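Local coordinates for putative fimbrium tip subunit Fim1F (Parabacteroides distasonis, PDB 3R4R), which is a putative component of the fimbrium tip, part of the surface filaments that mediate cell adhesion and biofilm formation, at residues D124-Y127 against T128-T131; A109-S112 against P113-L117. All coordinates share one frame; numbering follows the deposited sequence. Where two conformers were deposited one is given.

Contact 1: D124-Y127 against T128-T131; sequences DNSY and TAKT. With EDO (1,2-ethanediol), chain H.
Ser126 and Ala129 meet on one side of a single turn of helix-like backbone; the serine has two conformers, and in one of them its OG lies 3.2 Å from the methyl carbon Ala129 CB. There OG sits between its own backbone N and carbonyl carbon (chi1 56°), which puts it within 3.4 Å of Ala129 N, from which it accepts a weak bond. The second conformer makes both contact and bond provisional; OG also has a partner in Gly122 O. Thr128 OG1 comes alongside Ser126 OG at 3.6 Å, but its hydrogen bonds go to Asp121 OD1 and Tyr120 O. Tyr127 takes the other direction: only CB brushes the following residues, while the ring swings off the turn, carrying its hydroxyl to His48 and Arg58 and setting its plane almost at right angles to Phe52. Lys130 N closes the turn with two weak bonds, to Ser126 O at 3.1 Å (124° at the hydrogen) and to Tyr127 O at 3.4 Å. Its aliphatic stem starts near those carbonyls, then bends at chi2 and leads NZ to a weak bond with an ethanediol. Nearby, a water lies 2.7 Å from both Tyr127 O and Lys130 O. With the internal bonds all weak, the turn probably owes much of its shape to the bonds its side chains make with neighbouring parts of the chain.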
# COMPACT_ATOMS: atom_id res chain seq x y z
N ASP A 124 21.66 10.81 4.25
CA ASP A 124 20.80 11.54 5.18
C ASP A 124 19.64 12.23 4.46
O ASP A 124 19.81 12.67 3.31
CB ASP A 124 21.61 12.60 5.96
CG ASP A 124 22.67 12.07 6.91
OD1 ASP A 124 22.65 10.85 7.22
OD2 ASP A 124 23.47 12.89 7.41
N ASN A 125 18.46 12.31 5.14
CA ASN A 125 17.22 12.98 4.72
C ASN A 125 16.82 12.56 3.28
O ASN A 125 16.64 13.40 2.38
CB ASN A 125 17.37 14.53 4.80
CG ASN A 125 17.79 15.06 6.16
OD1 ASN A 125 17.14 14.86 7.19
ND2 ASN A 125 18.91 15.75 6.18
N SER A 126 16.66 11.26 3.08
CA SER A 126 16.27 10.73 1.78
C SER A 126 14.97 9.92 1.88
O SER A 126 14.61 9.43 2.97
CB SER A 126 17.37 9.85 1.20
OG SER A 126 17.73 8.80 2.08
N TYR A 127 14.25 9.81 0.74
CA TYR A 127 13.02 9.05 0.63
C TYR A 127 13.29 7.57 0.74
O TYR A 127 12.45 6.86 1.27
CB TYR A 127 12.30 9.35 -0.69
CG TYR A 127 11.59 10.68 -0.71
CD1 TYR A 127 12.25 11.84 -1.09
CD2 TYR A 127 10.23 10.77 -0.43
CE1 TYR A 127 11.59 13.06 -1.18
CE2 TYR A 127 9.55 11.98 -0.54
CZ TYR A 127 10.23 13.12 -0.91
OH TYR A 127 9.59 14.33 -0.95
N THR A 128 14.46 7.09 0.22
CA THR A 128 14.81 5.66 0.29
C THR A 128 15.12 5.24 1.74
O THR A 128 14.88 4.08 2.09
CB THR A 128 15.98 5.33 -0.63
OG1 THR A 128 17.04 6.25 -0.38
CG2 THR A 128 15.58 5.36 -2.11
N ALA A 129 15.62 6.17 2.57
CA ALA A 129 15.93 5.89 3.97
C ALA A 129 14.68 6.04 4.87
O ALA A 129 14.65 5.47 5.97
CB ALA A 129 17.03 6.83 4.46
N LYS A 130 13.65 6.80 4.40
CA LYS A 130 12.43 7.10 5.15
C LYS A 130 11.62 5.84 5.48
O LYS A 130 11.38 4.98 4.63
CB LYS A 130 11.53 8.10 4.39
CG LYS A 130 10.28 8.59 5.15
CD LYS A 130 10.61 9.37 6.44
CE LYS A 130 9.40 9.76 7.24
NZ LYS A 130 9.80 10.56 8.42
N THR A 131 11.19 5.79 6.75
CA THR A 131 10.34 4.79 7.36
C THR A 131 9.17 5.51 8.00
O THR A 131 9.38 6.44 8.80
CB THR A 131 11.12 3.91 8.37
OG1 THR A 131 12.12 3.17 7.69
CG2 THR A 131 10.21 2.93 9.13
C1 EDO H . 6.07 9.47 10.14
O1 EDO H . 7.47 9.22 10.40
C2 EDO H . 5.19 8.25 10.41
O2 EDO H . 5.18 7.87 11.80
O HOH W 1 11.98 4.32 2.07

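Contact 2: A109-S112 against P113-L117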
# COMPACT_ATOMS: atom_id res chain seq x y z
N ALA A 109 -1.89 16.88 9.26
CA ALA A 109 -2.98 17.82 9.02
C ALA A 109 -2.67 18.91 7.97
O ALA A 109 -3.53 19.15 7.12
CB ALA A 109 -3.33 18.52 10.32
N ASN A 110 -1.48 19.57 8.02
CA ASN A 110 -1.09 20.70 7.15
C ASN A 110 0.19 20.45 6.32
O ASN A 110 0.58 21.29 5.49
CB ASN A 110 -0.82 21.95 8.03
CG ASN A 110 -1.82 22.23 9.12
OD1 ASN A 110 -1.45 22.33 10.30
ND2 ASN A 110 -3.12 22.28 8.78
N ASN A 111 0.89 19.37 6.59
CA ASN A 111 2.17 19.08 5.93
C ASN A 111 2.36 17.57 5.83
O ASN A 111 1.48 16.83 6.26
CB ASN A 111 3.35 19.75 6.71
CG ASN A 111 3.69 19.24 8.11
OD1 ASN A 111 2.95 18.49 8.76
ND2 ASN A 111 4.83 19.65 8.63
N SER A 112 3.52 17.10 5.31
CA SER A 112 3.77 15.66 5.27
C SER A 112 5.06 15.32 6.03
O SER A 112 5.94 16.18 6.17
CB SER A 112 3.87 15.15 3.84
OG SER A 112 5.17 15.29 3.29
N PRO A 113 5.24 14.05 6.46
CA PRO A 113 6.52 13.67 7.09
C PRO A 113 7.72 13.63 6.09
O PRO A 113 8.84 13.35 6.51
CB PRO A 113 6.22 12.26 7.64
CG PRO A 113 5.11 11.76 6.86
CD PRO A 113 4.30 12.91 6.42
N PHE A 114 7.51 13.93 4.79
CA PHE A 114 8.53 13.84 3.73
C PHE A 114 9.04 15.20 3.27
O PHE A 114 9.92 15.27 2.38
CB PHE A 114 7.92 13.10 2.52
CG PHE A 114 6.99 11.97 2.89
CD1 PHE A 114 7.49 10.77 3.37
CD2 PHE A 114 5.62 12.09 2.75
CE1 PHE A 114 6.64 9.75 3.78
CE2 PHE A 114 4.76 11.06 3.15
CZ PHE A 114 5.28 9.90 3.66
N ASP A 115 8.50 16.29 3.86
CA ASP A 115 8.80 17.67 3.49
C ASP A 115 10.28 18.05 3.63
O ASP A 115 10.73 18.91 2.86
CB ASP A 115 7.98 18.64 4.34
CG ASP A 115 6.51 18.64 4.05
OD1 ASP A 115 6.08 17.87 3.19
OD2 ASP A 115 5.80 19.46 4.64
N ASN A 116 11.02 17.45 4.55
CA ASN A 116 12.42 17.78 4.76
C ASN A 116 13.36 16.84 3.98
O ASN A 116 14.57 16.94 4.14
CB ASN A 116 12.77 17.72 6.27
CG ASN A 116 12.41 16.41 6.94
OD1 ASN A 116 11.44 15.71 6.56
ND2 ASN A 116 13.13 16.09 8.01
N LEU A 117 12.81 15.93 3.14
CA LEU A 117 13.61 14.97 2.35
C LEU A 117 14.02 15.67 1.04
O LEU A 117 13.19 15.96 0.19
CB LEU A 117 12.82 13.67 2.11
CG LEU A 117 12.28 12.95 3.35
CD1 LEU A 117 11.50 11.72 2.96
CD2 LEU A 117 13.41 12.57 4.33
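Two overlapping type I beta turns, Ser112 to Asp115 and Phe114 to Leu117, fold this piece of loop, and the exchange between Ser112 and Asp115 locks the first of them. Ser112 OG is used twice. It donates to Asp115 OD1 at 2.7 Å, meeting that oxygen from above the carboxylate plane, 47° out of it, and it accepts Phe114 N at 3.1 Å with a fairly straight N-H (155°). With OG set between the backbone N and the carbonyl carbon (chi1 85°), the hydroxyl can reach both partners. The carboxylate in turn straddles the serine N-H: OD2 receives Ser112 N at 3.3 Å and OD1 receives it at 3.4 Å, both weak, the first much the straighter. OD2 also lies 3.2 Å from Asn111 CB. Asp115 N returns a weak bond to Ser112 O, the backbone closure of the beta turn. Pro113 CG lies over one face of the Phe114 ring, 3.7 Å above the plane and shifted toward its rim, while Ser112 OG comes to 3.3 Å from Phe114 CD2. Outside the loop, Asn63 ND2 is a further donor to Asp115 OD1, and the Phe114 ring meets His48 of strand 46-52. Without the carboxylate of Asp115, as with an alanine here, the Ser112 hydroxyl is likely to lose its acceptor and keep only the bond from Phe114 N, while the serine N-H and Asn63 ND2 lose their carboxylate partner. Hydroxyl to the N-H two residues on, carbonyl to the N-H three residues on: this pairing is an ST turn superposed on a type I beta turn, here fastened by an aspartate reaching back to the serine backbone.

Both contacts belong to the long connection between strand 96-104 and strand 131-132, with contact 2 closing before contact 1 opens. Their centres lie about 13 Å apart, on the same side of the chain's centre, and the two pieces touch: Tyr127 CE1 packs 3.6 Å from Leu117 CB, and Lys130 NZ approaches Pro113 O. They share footing on the hairpin of strands 46-52 and 58-65, since His48 and Arg58 each interact with both. The end of contact 1 leads over to strand 131-132, paired with strand 191-202 of a separate antiparallel sheet. The connection is thus folded against the 46-52/58-65 hairpin before it reaches the sheet of strand 191-202.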